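Local coordinates for putative membrane protein (Yersinia pestis CO92, PDB 5TF3) that is of unknown function but folds as a compact, all-helical member of the DUF1198 family, at residues L57-I60 / Y61-I65; I65-S69 / D70-E74; V73-W76 / R77-I81; I88-A91 / E92-D95; R116-N119 / L120-P124. All blocks are in the same frame, centred on the assembly; numbering follows the deposited sequence. Where two conformers were deposited one is given.

Contact 1: L57-I60 / Y61-I65; sequences LVFI and YHTFI
Tyr61 N donates to Leu57 O at 2.9 Å and His62 N to Val58 O at 3.0 Å, ordinary alpha-helical bonds in the last turns of helix 48-65. The spacing then widens: Ile65 N reaches back five residues to Ile60 O at 3.1 Å with an N-H...O angle of 164°, which makes a pi-type turn, while Thr63 N keeps its bond to Phe59 O and has a weak one to Ile60 O. Phe59 O is gripped twice by the same residue, since Thr63 OG1 also donates to it, 2.8 Å away and from above the carbonyl plane. Chi1 of 61° tucks that hydroxyl between the backbone N and the carbonyl carbon of Thr63, which turns it back toward the preceding turn. The threonine methyl, CG2, lies over the face of the Phe59 ring, 4.2 Å from its centroid, a CH-pi contact. Threonine suits the place because one branch is polar and the other greasy. Along another side, Val58 CG1 runs beside His62 CD2 at 3.8 Å; the imidazole has its polar partner elsewhere, with NE2 bonded to Tyr23 O and the ring stacked on Trp76. Ile60 CG2 packs 4.3 Å from Ile65 CG1. The chemistry implies a helix end whose threonine hydroxyl can be buried because it donates to Phe59 O.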
loop_
_atom_site.group_PDB
_atom_site.type_symbol
_atom_site.label_atom_id
_atom_site.label_comp_id
_atom_site.label_asym_id
_atom_site.label_seq_id
_atom_site.Cartn_x
_atom_site.Cartn_y
_atom_site.Cartn_z
ATOM N N LEU A 57 -1.555 0.518 -0.247
ATOM C CA LEU A 57 -1.083 0.169 -1.588
ATOM C C LEU A 57 0.428 -0.004 -1.606
ATOM O O LEU A 57 0.950 -0.887 -2.301
ATOM C CB LEU A 57 -1.488 1.237 -2.611
ATOM C CG LEU A 57 -2.921 1.207 -3.132
ATOM C CD1 LEU A 57 -3.094 2.328 -4.116
ATOM C CD2 LEU A 57 -3.223 -0.118 -3.782
ATOM N N VAL A 58 1.144 0.869 -0.893
ATOM C CA VAL A 58 2.586 0.706 -0.704
ATOM C C VAL A 58 2.893 -0.668 -0.114
ATOM O O VAL A 58 3.758 -1.402 -0.609
ATOM C CB VAL A 58 3.126 1.842 0.186
ATOM C CG1 VAL A 58 4.600 1.634 0.514
ATOM C CG2 VAL A 58 2.930 3.190 -0.519
ATOM N N PHE A 59 2.180 -1.040 0.949
ATOM C CA PHE A 59 2.364 -2.358 1.554
ATOM C C PHE A 59 2.129 -3.477 0.539
ATOM O O PHE A 59 2.969 -4.364 0.371
ATOM C CB PHE A 59 1.414 -2.500 2.752
ATOM C CG PHE A 59 1.391 -3.872 3.370
ATOM C CD1 PHE A 59 0.506 -4.847 2.913
ATOM C CD2 PHE A 59 2.232 -4.180 4.433
ATOM C CE1 PHE A 59 0.485 -6.114 3.472
ATOM C CE2 PHE A 59 2.212 -5.439 5.015
ATOM C CZ PHE A 59 1.332 -6.418 4.529
ATOM N N ILE A 60 0.983 -3.452 -0.149
ATOM C CA ILE A 60 0.670 -4.518 -1.106
ATOM C C ILE A 60 1.727 -4.595 -2.197
ATOM O O ILE A 60 2.179 -5.685 -2.568
ATOM C CB ILE A 60 -0.732 -4.307 -1.702
ATOM C CG1 ILE A 60 -1.813 -4.611 -0.652
ATOM C CG2 ILE A 60 -0.889 -5.150 -2.993
ATOM C CD1 ILE A 60 -3.229 -4.227 -1.070
ATOM N N TYR A 61 2.163 -3.441 -2.710
ATOM C CA TYR A 61 3.166 -3.441 -3.774
ATOM C C TYR A 61 4.458 -4.094 -3.310
ATOM O O TYR A 61 5.000 -4.975 -3.985
ATOM C CB TYR A 61 3.435 -2.014 -4.271
ATOM C CG TYR A 61 4.570 -1.964 -5.288
ATOM C CD1 TYR A 61 4.362 -2.348 -6.619
ATOM C CD2 TYR A 61 5.855 -1.572 -4.913
ATOM C CE1 TYR A 61 5.402 -2.330 -7.547
ATOM C CE2 TYR A 61 6.904 -1.548 -5.840
ATOM C CZ TYR A 61 6.669 -1.927 -7.147
ATOM O OH TYR A 61 7.704 -1.905 -8.053
ATOM N N HIS A 62 4.977 -3.676 -2.159
ATOM C CA HIS A 62 6.269 -4.200 -1.733
ATOM C C HIS A 62 6.184 -5.624 -1.189
ATOM O O HIS A 62 7.211 -6.308 -1.148
ATOM C CB HIS A 62 6.909 -3.247 -0.714
ATOM C CG HIS A 62 7.382 -1.981 -1.349
ATOM N ND1 HIS A 62 8.492 -1.936 -2.166
ATOM C CD2 HIS A 62 6.838 -0.743 -1.384
ATOM C CE1 HIS A 62 8.645 -0.708 -2.629
ATOM N NE2 HIS A 62 7.649 0.035 -2.177
ATOM N N THR A 63 4.993 -6.113 -0.825
ATOM C CA THR A 63 4.905 -7.490 -0.355
ATOM C C THR A 63 4.342 -8.401 -1.445
ATOM O O THR A 63 5.117 -9.059 -2.144
ATOM C CB THR A 63 4.077 -7.580 0.932
ATOM O OG1 THR A 63 2.741 -7.111 0.705
ATOM C CG2 THR A 63 4.748 -6.744 2.074
ATOM N N PHE A 64 3.013 -8.458 -1.612
ATOM C CA PHE A 64 2.431 -9.383 -2.589
ATOM C C PHE A 64 3.047 -9.227 -3.977
ATOM O O PHE A 64 3.363 -10.217 -4.647
ATOM C CB PHE A 64 0.919 -9.188 -2.690
ATOM C CG PHE A 64 0.267 -10.085 -3.725
ATOM C CD1 PHE A 64 0.069 -11.436 -3.463
ATOM C CD2 PHE A 64 -0.138 -9.577 -4.955
ATOM C CE1 PHE A 64 -0.533 -12.265 -4.407
ATOM C CE2 PHE A 64 -0.744 -10.396 -5.914
ATOM C CZ PHE A 64 -0.935 -11.740 -5.644
ATOM N N ILE A 65 3.208 -7.992 -4.443
ATOM C CA ILE A 65 3.600 -7.830 -5.839
ATOM C C ILE A 65 5.088 -8.125 -6.035
ATOM O O ILE A 65 5.459 -8.853 -6.959
ATOM C CB ILE A 65 3.198 -6.431 -6.347
ATOM C CG1 ILE A 65 1.668 -6.302 -6.299
ATOM C CG2 ILE A 65 3.732 -6.197 -7.768
ATOM C CD1 ILE A 65 1.075 -5.038 -6.936
#

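Contact 2: I65-S69 / D70-E74; sequences IKNPS and DENVE
Ser69 OG accepts from Asn72 N at 3.2 Å, the N-cap bond that starts helix 70-82, and the Asx turn of Asn67 leads into it. The tight part is polar. Chi1 of 72° swings the serine hydroxyl over the first helical turn, where backbone N-H groups have no preceding carbonyl to bond. Asn67 uses its OD1 for the Asx turn, taking Ser69 N at 3.3 Å, the donor lying above the carbonyl plane of the side-chain amide. Asn72 reaches back to Asn67: its ND2 donates to Asn67 O at 2.9 Å, in the carbonyl plane and on a lone pair, and weakly to His62 O, while the two side-chain amides stack almost parallel, their planes 4° apart. Val73 N donates to Ser69 O at 2.8 Å, and the buried valine side chain packs on Thr63 of helix 48-65. On the looser, solvent side a water bridges Pro68 and Asp70, donating to Pro68 O at 2.9 Å and to Asp70 OD1 at 2.6 Å.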
loop_
_atom_site.group_PDB
_atom_site.type_symbol
_atom_site.label_atom_id
_atom_site.label_comp_id
_atom_site.label_asym_id
_atom_site.label_seq_id
_atom_site.Cartn_x
_atom_site.Cartn_y
_atom_site.Cartn_z
ATOM N N ILE A 65 3.208 -7.992 -4.443
ATOM C CA ILE A 65 3.600 -7.830 -5.839
ATOM C C ILE A 65 5.088 -8.125 -6.035
ATOM O O ILE A 65 5.459 -8.853 -6.959
ATOM C CB ILE A 65 3.198 -6.431 -6.347
ATOM C CG1 ILE A 65 1.668 -6.302 -6.299
ATOM C CG2 ILE A 65 3.732 -6.197 -7.768
ATOM C CD1 ILE A 65 1.075 -5.038 -6.936
ATOM N N LYS A 66 5.956 -7.622 -5.156
ATOM C CA LYS A 66 7.407 -7.713 -5.349
ATOM C C LYS A 66 8.099 -8.789 -4.511
ATOM O O LYS A 66 9.096 -9.355 -4.970
ATOM C CB LYS A 66 8.082 -6.368 -5.033
ATOM C CG LYS A 66 7.509 -5.197 -5.811
ATOM C CD LYS A 66 7.560 -5.440 -7.300
ATOM C CE LYS A 66 8.957 -5.200 -7.845
ATOM N NZ LYS A 66 8.975 -5.437 -9.317
ATOM N N ASN A 67 7.626 -9.081 -3.290
ATOM C CA ASN A 67 8.361 -9.991 -2.412
ATOM C C ASN A 67 7.511 -10.404 -1.216
ATOM O O ASN A 67 7.538 -9.740 -0.170
ATOM C CB ASN A 67 9.660 -9.322 -1.944
ATOM C CG ASN A 67 10.488 -10.209 -1.029
ATOM O OD1 ASN A 67 10.163 -11.374 -0.804
ATOM N ND2 ASN A 67 11.572 -9.651 -0.497
ATOM N N PRO A 68 6.755 -11.494 -1.326
ATOM C CA PRO A 68 5.839 -11.864 -0.238
ATOM C C PRO A 68 6.443 -12.757 0.838
ATOM O O PRO A 68 5.699 -13.429 1.563
ATOM C CB PRO A 68 4.711 -12.581 -0.985
ATOM C CG PRO A 68 5.391 -13.198 -2.150
ATOM C CD PRO A 68 6.435 -12.198 -2.583
ATOM N N SER A 69 7.766 -12.771 0.982
ATOM C CA SER A 69 8.377 -13.607 2.011
ATOM C C SER A 69 7.976 -13.114 3.400
ATOM O O SER A 69 7.686 -11.934 3.594
ATOM C CB SER A 69 9.900 -13.601 1.870
ATOM O OG SER A 69 10.438 -12.345 2.265
ATOM N N ASP A 70 7.950 -14.046 4.368
ATOM C CA ASP A 70 7.577 -13.701 5.742
ATOM C C ASP A 70 8.454 -12.586 6.288
ATOM O O ASP A 70 7.970 -11.676 6.977
ATOM C CB ASP A 70 7.696 -14.925 6.664
ATOM C CG ASP A 70 6.503 -15.869 6.573
ATOM O OD1 ASP A 70 5.514 -15.536 5.884
ATOM O OD2 ASP A 70 6.550 -16.949 7.219
ATOM N N GLU A 71 9.755 -12.664 6.017
ATOM C CA GLU A 71 10.679 -11.640 6.483
ATOM C C GLU A 71 10.309 -10.271 5.921
ATOM O O GLU A 71 10.257 -9.275 6.659
ATOM C CB GLU A 71 12.109 -12.026 6.101
ATOM C CG GLU A 71 13.113 -10.886 6.227
ATOM C CD GLU A 71 14.541 -11.378 6.385
ATOM O OE1 GLU A 71 14.726 -12.595 6.629
ATOM O OE2 GLU A 71 15.475 -10.546 6.277
ATOM N N ASN A 72 10.032 -10.197 4.615
ATOM C CA ASN A 72 9.718 -8.898 4.033
ATOM C C ASN A 72 8.342 -8.418 4.477
ATOM O O ASN A 72 8.143 -7.222 4.725
ATOM C CB ASN A 72 9.811 -8.967 2.503
ATOM C CG ASN A 72 9.751 -7.589 1.853
ATOM O OD1 ASN A 72 10.578 -6.715 2.132
ATOM N ND2 ASN A 72 8.767 -7.388 0.993
ATOM N N VAL A 73 7.381 -9.340 4.622
ATOM C CA VAL A 73 6.050 -8.932 5.058
ATOM C C VAL A 73 6.114 -8.371 6.472
ATOM O O VAL A 73 5.464 -7.363 6.790
ATOM C CB VAL A 73 5.058 -10.114 4.943
ATOM C CG1 VAL A 73 3.753 -9.790 5.647
ATOM C CG2 VAL A 73 4.766 -10.428 3.464
ATOM N N GLU A 74 6.908 -9.003 7.339
ATOM C CA GLU A 74 7.064 -8.505 8.703
ATOM C C GLU A 74 7.667 -7.103 8.705
ATOM O O GLU A 74 7.235 -6.223 9.466
ATOM C CB GLU A 74 7.929 -9.472 9.513
ATOM C CG GLU A 74 8.206 -9.001 10.929
ATOM C CD GLU A 74 8.851 -10.072 11.789
ATOM O OE1 GLU A 74 8.634 -11.276 11.518
ATOM O OE2 GLU A 74 9.580 -9.707 12.736
HETATM O O HOH W 1 4.481 -13.849 4.169
#

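Contact 3: V73-W76 / R77-I81; sequences VELW and RNTLI
Thr79 OG1 donates back to Leu75 O, one turn earlier in helix 70-82 of this all-helical fold. Buried Val73 and Trp76 pack on neighbouring helices, whereas Glu74 is exposed. The CB of Thr79 sits 3.4 Å from Trp76 O. From there OG1 leads back along the helix to Leu75 O at 3.0 Å; chi1 of -55° sets this oxygen beside its own backbone N, within reach of the carbonyl that N also uses. Thr79 N bonds Leu75 O at 3.2 Å, and the two donors come from opposite faces of the carbonyl plane, so one oxygen serves both. CG2 is the other branch, anti to the backbone N, and the threonine side chain also touches Ile19 of a neighbouring loop. A beta-branched residue with a hydroxyl is apt in this buried position, since its polar group is satisfied within the helix. Arg77 leaves the helix in an extended chain whose NH2 bonds His131 O, and Trp76 packs on Val58 and Phe59 of helix 48-65. Glu74 and Asn78 run side by side, pointing the same way, their carboxylate and amide planes 71° apart and Glu74 CG 3.9 Å from Asn78 ND2.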
loop_
_atom_site.group_PDB
_atom_site.type_symbol
_atom_site.label_atom_id
_atom_site.label_comp_id
_atom_site.label_asym_id
_atom_site.label_seq_id
_atom_site.Cartn_x
_atom_site.Cartn_y
_atom_site.Cartn_z
ATOM N N VAL A 73 7.381 -9.340 4.622
ATOM C CA VAL A 73 6.050 -8.932 5.058
ATOM C C VAL A 73 6.114 -8.371 6.472
ATOM O O VAL A 73 5.464 -7.363 6.790
ATOM C CB VAL A 73 5.058 -10.114 4.943
ATOM C CG1 VAL A 73 3.753 -9.790 5.647
ATOM C CG2 VAL A 73 4.766 -10.428 3.464
ATOM N N GLU A 74 6.908 -9.003 7.339
ATOM C CA GLU A 74 7.064 -8.505 8.703
ATOM C C GLU A 74 7.667 -7.103 8.705
ATOM O O GLU A 74 7.235 -6.223 9.466
ATOM C CB GLU A 74 7.929 -9.472 9.513
ATOM C CG GLU A 74 8.206 -9.001 10.929
ATOM C CD GLU A 74 8.851 -10.072 11.789
ATOM O OE1 GLU A 74 8.634 -11.276 11.518
ATOM O OE2 GLU A 74 9.580 -9.707 12.736
ATOM N N LEU A 75 8.661 -6.881 7.845
ATOM C CA LEU A 75 9.261 -5.562 7.676
ATOM C C LEU A 75 8.208 -4.498 7.372
ATOM O O LEU A 75 8.152 -3.456 8.033
ATOM C CB LEU A 75 10.293 -5.646 6.548
ATOM C CG LEU A 75 11.226 -4.492 6.257
ATOM C CD1 LEU A 75 12.463 -5.048 5.548
ATOM C CD2 LEU A 75 10.532 -3.425 5.414
ATOM N N TRP A 76 7.384 -4.730 6.337
ATOM C CA TRP A 76 6.407 -3.725 5.920
ATOM C C TRP A 76 5.247 -3.607 6.898
ATOM O O TRP A 76 4.709 -2.508 7.092
ATOM C CB TRP A 76 5.918 -4.028 4.494
ATOM C CG TRP A 76 6.998 -3.631 3.533
ATOM C CD1 TRP A 76 7.961 -4.436 2.977
ATOM C CD2 TRP A 76 7.272 -2.301 3.082
ATOM N NE1 TRP A 76 8.797 -3.679 2.166
ATOM C CE2 TRP A 76 8.397 -2.365 2.232
ATOM C CE3 TRP A 76 6.665 -1.060 3.316
ATOM C CZ2 TRP A 76 8.923 -1.242 1.607
ATOM C CZ3 TRP A 76 7.200 0.068 2.688
ATOM C CH2 TRP A 76 8.308 -0.038 1.848
ATOM N N ARG A 77 4.871 -4.705 7.552
ATOM C CA ARG A 77 3.835 -4.629 8.577
ATOM C C ARG A 77 4.275 -3.723 9.731
ATOM O O ARG A 77 3.481 -2.934 10.264
ATOM C CB ARG A 77 3.507 -6.044 9.088
ATOM C CG ARG A 77 2.500 -6.066 10.229
ATOM C CD ARG A 77 2.172 -7.505 10.727
ATOM N NE ARG A 77 1.141 -7.469 11.764
ATOM C CZ ARG A 77 1.387 -7.377 13.067
ATOM N NH1 ARG A 77 2.639 -7.356 13.513
ATOM N NH2 ARG A 77 0.378 -7.327 13.922
ATOM N N ASN A 78 5.540 -3.833 10.139
ATOM C CA ASN A 78 6.034 -2.984 11.214
ATOM C C ASN A 78 6.093 -1.530 10.781
ATOM O O ASN A 78 5.960 -0.634 11.624
ATOM C CB ASN A 78 7.414 -3.457 11.683
ATOM C CG ASN A 78 7.348 -4.765 12.458
ATOM O OD1 ASN A 78 6.291 -5.133 12.984
ATOM N ND2 ASN A 78 8.483 -5.461 12.556
ATOM N N THR A 79 6.291 -1.276 9.480
ATOM C CA THR A 79 6.253 0.097 8.977
ATOM C C THR A 79 4.854 0.697 9.130
ATOM O O THR A 79 4.711 1.845 9.569
ATOM C CB THR A 79 6.747 0.127 7.515
ATOM O OG1 THR A 79 8.050 -0.466 7.453
ATOM C CG2 THR A 79 6.883 1.547 6.980
ATOM N N LEU A 80 3.805 -0.074 8.817
ATOM C CA LEU A 80 2.449 0.393 9.094
ATOM C C LEU A 80 2.267 0.673 10.574
ATOM O O LEU A 80 1.758 1.731 10.957
ATOM C CB LEU A 80 1.410 -0.635 8.644
ATOM C CG LEU A 80 1.236 -0.902 7.162
ATOM C CD1 LEU A 80 0.113 -1.942 6.976
ATOM C CD2 LEU A 80 0.908 0.397 6.472
ATOM N N ILE A 81 2.691 -0.265 11.422
ATOM C CA ILE A 81 2.470 -0.124 12.855
ATOM C C ILE A 81 3.203 1.106 13.385
ATOM O O ILE A 81 2.653 1.870 14.190
ATOM C CB ILE A 81 2.902 -1.411 13.585
ATOM C CG1 ILE A 81 1.914 -2.551 13.288
ATOM C CG2 ILE A 81 2.993 -1.176 15.080
ATOM C CD1 ILE A 81 2.350 -3.895 13.857
#

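Contact 4: I88-A91 / E92-D95; sequences ILAA and EHTD
Glu92, whose CG comes 4.2 Å from Ala90 CB, opens the helical segment and sends its carboxylate to a salt bridge with Lys53, as befits a long acidic chain at the surface. His93 follows and makes the central link with the loop. Its ND1 accepts from Ala90 N at 2.9 Å, an almost straight bond (170°) though tilted 32° from the ring plane, and its own N donates to Ala90 O at 2.9 Å. Chi1 of -57° carries the imidazole back beside its backbone N toward the loop, where Leu89 CD1 rests 3.6 Å from ND1. Tyr56 stacks on the ring. Thr94 turns its methyl, CG2, inward to Leu89 CD2 at 4.1 Å. Asp95 N closes the first full turn on Ala91 O at 3.0 Å. At the start of helix 91-100, His93 in the N3 position thus supplies one half of a capping box, its side chain accepting from the N-cap N; the N-cap alanine has no polar side chain for the other half, and His93 N bonds its main-chain O instead.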
loop_
_atom_site.group_PDB
_atom_site.type_symbol
_atom_site.label_atom_id
_atom_site.label_comp_id
_atom_site.label_asym_id
_atom_site.label_seq_id
_atom_site.Cartn_x
_atom_site.Cartn_y
_atom_site.Cartn_z
ATOM N N ILE A 88 -4.127 -4.457 9.909
ATOM C CA ILE A 88 -5.142 -5.322 9.321
ATOM C C ILE A 88 -5.356 -4.920 7.869
ATOM O O ILE A 88 -5.554 -3.742 7.552
ATOM C CB ILE A 88 -6.447 -5.255 10.126
ATOM C CG1 ILE A 88 -6.238 -5.796 11.539
ATOM C CG2 ILE A 88 -7.546 -6.053 9.430
ATOM C CD1 ILE A 88 -7.492 -5.744 12.380
ATOM N N LEU A 89 -5.287 -5.894 6.974
ATOM C CA LEU A 89 -5.447 -5.655 5.547
ATOM C C LEU A 89 -6.860 -6.062 5.145
ATOM O O LEU A 89 -7.289 -7.192 5.413
ATOM C CB LEU A 89 -4.395 -6.427 4.746
ATOM C CG LEU A 89 -4.362 -6.163 3.244
ATOM C CD1 LEU A 89 -3.835 -4.768 2.960
ATOM C CD2 LEU A 89 -3.561 -7.221 2.498
ATOM N N ALA A 90 -7.595 -5.131 4.544
ATOM C CA ALA A 90 -9.012 -5.318 4.272
ATOM C C ALA A 90 -9.255 -5.453 2.775
ATOM O O ALA A 90 -8.397 -5.123 1.954
ATOM C CB ALA A 90 -9.834 -4.156 4.839
ATOM N N ALA A 91 -10.454 -5.938 2.434
ATOM C CA ALA A 91 -10.790 -6.244 1.044
ATOM C C ALA A 91 -10.730 -5.011 0.159
ATOM O O ALA A 91 -10.451 -5.119 -1.041
ATOM C CB ALA A 91 -12.188 -6.858 0.955
ATOM N N GLU A 92 -11.019 -3.838 0.711
ATOM C CA GLU A 92 -10.988 -2.658 -0.132
ATOM C C GLU A 92 -9.561 -2.294 -0.526
ATOM O O GLU A 92 -9.355 -1.662 -1.567
ATOM C CB GLU A 92 -11.667 -1.497 0.580
ATOM C CG GLU A 92 -11.236 -1.331 2.010
ATOM C CD GLU A 92 -11.248 0.125 2.417
ATOM O OE1 GLU A 92 -10.907 0.426 3.585
ATOM O OE2 GLU A 92 -11.588 0.975 1.558
ATOM N N HIS A 93 -8.569 -2.701 0.281
ATOM C CA HIS A 93 -7.172 -2.427 -0.061
ATOM C C HIS A 93 -6.738 -3.250 -1.268
ATOM O O HIS A 93 -6.118 -2.725 -2.200
ATOM C CB HIS A 93 -6.269 -2.725 1.136
ATOM C CG HIS A 93 -6.633 -1.962 2.370
ATOM N ND1 HIS A 93 -6.618 -2.527 3.630
ATOM C CD2 HIS A 93 -7.038 -0.680 2.535
ATOM C CE1 HIS A 93 -6.996 -1.624 4.518
ATOM N NE2 HIS A 93 -7.252 -0.494 3.878
ATOM N N THR A 94 -7.088 -4.541 -1.284
ATOM C CA THR A 94 -6.667 -5.394 -2.389
ATOM C C THR A 94 -7.491 -5.122 -3.640
ATOM O O THR A 94 -6.985 -5.260 -4.759
ATOM C CB THR A 94 -6.755 -6.870 -1.981
ATOM O OG1 THR A 94 -7.989 -7.103 -1.296
ATOM C CG2 THR A 94 -5.573 -7.240 -1.056
ATOM N N ASP A 95 -8.752 -4.725 -3.481
ATOM C CA ASP A 95 -9.529 -4.348 -4.653
ATOM C C ASP A 95 -8.936 -3.111 -5.320
ATOM O O ASP A 95 -8.848 -3.048 -6.552
ATOM C CB ASP A 95 -10.984 -4.119 -4.266
ATOM C CG ASP A 95 -11.756 -5.430 -4.049
ATOM O OD1 ASP A 95 -11.331 -6.498 -4.547
ATOM O OD2 ASP A 95 -12.801 -5.394 -3.379
#

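Contact 5: R116-N119 / L120-P124; sequences RHYN and LHFNP
His121 N donates to His117 O at 2.8 Å, a regular helical bond in the last turn of helix 108-122. The main chain keeps the same spacing to the end, with Asn123 N donating to Asn119 O at 3.0 Å before its residue leaves helical geometry. The two side chains add a weak bond of their own, Asn123 ND2 to Asn119 OD1 at 2.9 Å (N-H...O 124°). Asparagine suits both positions, for each amide can bond its neighbour and still serve a second partner: Asn119 ND2 donates to Leu89 O, and Asn123 OD1 accepts from Arg77 NE. Next to this polar pair lies an aromatic one. Tyr118 CD1 meets Phe122 CD2 at 3.6 Å, the ring planes 34° apart and the side chains crossing at about a right angle. With CG anti to the backbone N (chi1 162°), the Tyr118 ring lies alongside the following turn, and Asn123 ND2 comes 3.7 Å from its CE2. Tyr118 OH is hydrogen-bonded to Pro87 O. Tyr118 and Phe122 both rest on Val73 and Arg77 of helix 70-82, while Tyr118 also meets Phe59 of helix 48-65 and Leu89 of the loop before helix 91-100.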
loop_
_atom_site.group_PDB
_atom_site.type_symbol
_atom_site.label_atom_id
_atom_site.label_comp_id
_atom_site.label_asym_id
_atom_site.label_seq_id
_atom_site.Cartn_x
_atom_site.Cartn_y
_atom_site.Cartn_z
ATOM N N ARG A 116 -5.807 -13.173 3.160
ATOM C CA ARG A 116 -6.336 -14.066 4.192
ATOM C C ARG A 116 -5.209 -14.684 5.012
ATOM O O ARG A 116 -5.272 -14.714 6.249
ATOM C CB ARG A 116 -7.203 -15.151 3.557
ATOM C CG ARG A 116 -8.048 -15.945 4.594
ATOM C CD ARG A 116 -8.899 -16.994 3.893
ATOM N NE ARG A 116 -8.036 -18.014 3.317
ATOM C CZ ARG A 116 -7.528 -19.033 3.999
ATOM N NH1 ARG A 116 -7.802 -19.181 5.294
ATOM N NH2 ARG A 116 -6.743 -19.901 3.379
ATOM N N HIS A 117 -4.173 -15.190 4.343
ATOM C CA HIS A 117 -3.064 -15.788 5.080
ATOM C C HIS A 117 -2.269 -14.737 5.847
ATOM O O HIS A 117 -1.760 -15.022 6.936
ATOM C CB HIS A 117 -2.156 -16.572 4.128
ATOM C CG HIS A 117 -2.725 -17.893 3.707
ATOM N ND1 HIS A 117 -3.420 -18.064 2.529
ATOM C CD2 HIS A 117 -2.716 -19.103 4.316
ATOM C CE1 HIS A 117 -3.811 -19.322 2.429
ATOM N NE2 HIS A 117 -3.394 -19.974 3.498
ATOM N N TYR A 118 -2.168 -13.520 5.309
ATOM C CA TYR A 118 -1.438 -12.461 5.997
ATOM C C TYR A 118 -2.107 -12.111 7.319
ATOM O O TYR A 118 -1.449 -12.038 8.360
ATOM C CB TYR A 118 -1.330 -11.217 5.104
ATOM C CG TYR A 118 -0.993 -9.986 5.910
ATOM C CD1 TYR A 118 0.282 -9.824 6.468
ATOM C CD2 TYR A 118 -1.949 -8.999 6.141
ATOM C CE1 TYR A 118 0.590 -8.717 7.242
ATOM C CE2 TYR A 118 -1.649 -7.882 6.897
ATOM C CZ TYR A 118 -0.381 -7.750 7.446
ATOM O OH TYR A 118 -0.072 -6.649 8.205
ATOM N N ASN A 119 -3.422 -11.899 7.302
ATOM C CA ASN A 119 -4.110 -11.544 8.539
ATOM C C ASN A 119 -4.064 -12.696 9.537
ATOM O O ASN A 119 -3.830 -12.487 10.733
ATOM C CB ASN A 119 -5.554 -11.133 8.230
ATOM C CG ASN A 119 -5.640 -9.761 7.593
ATOM O OD1 ASN A 119 -4.949 -8.821 8.004
ATOM N ND2 ASN A 119 -6.480 -9.640 6.564
ATOM N N LEU A 120 -4.246 -13.921 9.050
ATOM C CA LEU A 120 -4.207 -15.089 9.921
ATOM C C LEU A 120 -2.831 -15.266 10.564
ATOM O O LEU A 120 -2.732 -15.542 11.764
ATOM C CB LEU A 120 -4.590 -16.327 9.114
ATOM C CG LEU A 120 -4.487 -17.661 9.840
ATOM C CD1 LEU A 120 -5.495 -17.682 10.979
ATOM C CD2 LEU A 120 -4.713 -18.816 8.870
ATOM N N HIS A 121 -1.765 -15.131 9.772
ATOM C CA HIS A 121 -0.411 -15.425 10.243
ATOM C C HIS A 121 0.121 -14.330 11.162
ATOM O O HIS A 121 0.797 -14.625 12.154
ATOM C CB HIS A 121 0.523 -15.614 9.038
ATOM C CG HIS A 121 1.914 -16.067 9.390
ATOM N ND1 HIS A 121 2.251 -17.397 9.537
ATOM C CD2 HIS A 121 3.056 -15.368 9.604
ATOM C CE1 HIS A 121 3.536 -17.498 9.838
ATOM N NE2 HIS A 121 4.050 -16.282 9.874
ATOM N N PHE A 122 -0.169 -13.062 10.850
ATOM C CA PHE A 122 0.500 -11.953 11.513
ATOM C C PHE A 122 -0.364 -11.161 12.479
ATOM O O PHE A 122 0.192 -10.454 13.318
ATOM C CB PHE A 122 1.049 -10.960 10.486
ATOM C CG PHE A 122 2.262 -11.443 9.762
ATOM C CD1 PHE A 122 3.528 -11.220 10.286
ATOM C CD2 PHE A 122 2.138 -12.094 8.538
ATOM C CE1 PHE A 122 4.650 -11.649 9.611
ATOM C CE2 PHE A 122 3.251 -12.536 7.860
ATOM C CZ PHE A 122 4.512 -12.300 8.389
ATOM N N ASN A 123 -1.682 -11.192 12.362
ATOM C CA ASN A 123 -2.416 -10.298 13.247
ATOM C C ASN A 123 -3.101 -11.123 14.324
ATOM O O ASN A 123 -4.075 -11.826 14.030
ATOM C CB ASN A 123 -3.423 -9.460 12.461
ATOM C CG ASN A 123 -2.731 -8.465 11.533
ATOM O OD1 ASN A 123 -1.820 -7.756 11.949
ATOM N ND2 ASN A 123 -3.140 -8.430 10.281
ATOM N N PRO A 124 -2.610 -11.096 15.567
ATOM C CA PRO A 124 -3.030 -12.092 16.563
ATOM C C PRO A 124 -4.514 -11.986 16.875
ATOM O O PRO A 124 -5.086 -10.895 16.906
ATOM C CB PRO A 124 -2.156 -11.761 17.783
ATOM C CG PRO A 124 -1.678 -10.353 17.566
ATOM C CD PRO A 124 -1.592 -10.165 16.087
#

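Each contact is local, two consecutive segments of chain, so none nests within another; contacts 1 and 2 share Ile65, and contacts 2 and 3 share Val73 and Glu74. Contact 1 ends helix 48-65, contact 2 closes the short loop that starts helix 70-82, and contact 3 continues that helix. Contact 4 then begins helix 91-100 and contact 5 ends helix 108-122. Across the fold, contact 1 touches all the others, with Phe59, Ile60 and His62 reaching contacts 5, 4 and 3. Contact 5 ties the C-terminal helix to contacts 2, 3 and 4, whereas contacts 2 and 4 stay about 8 Å apart at their nearest atoms.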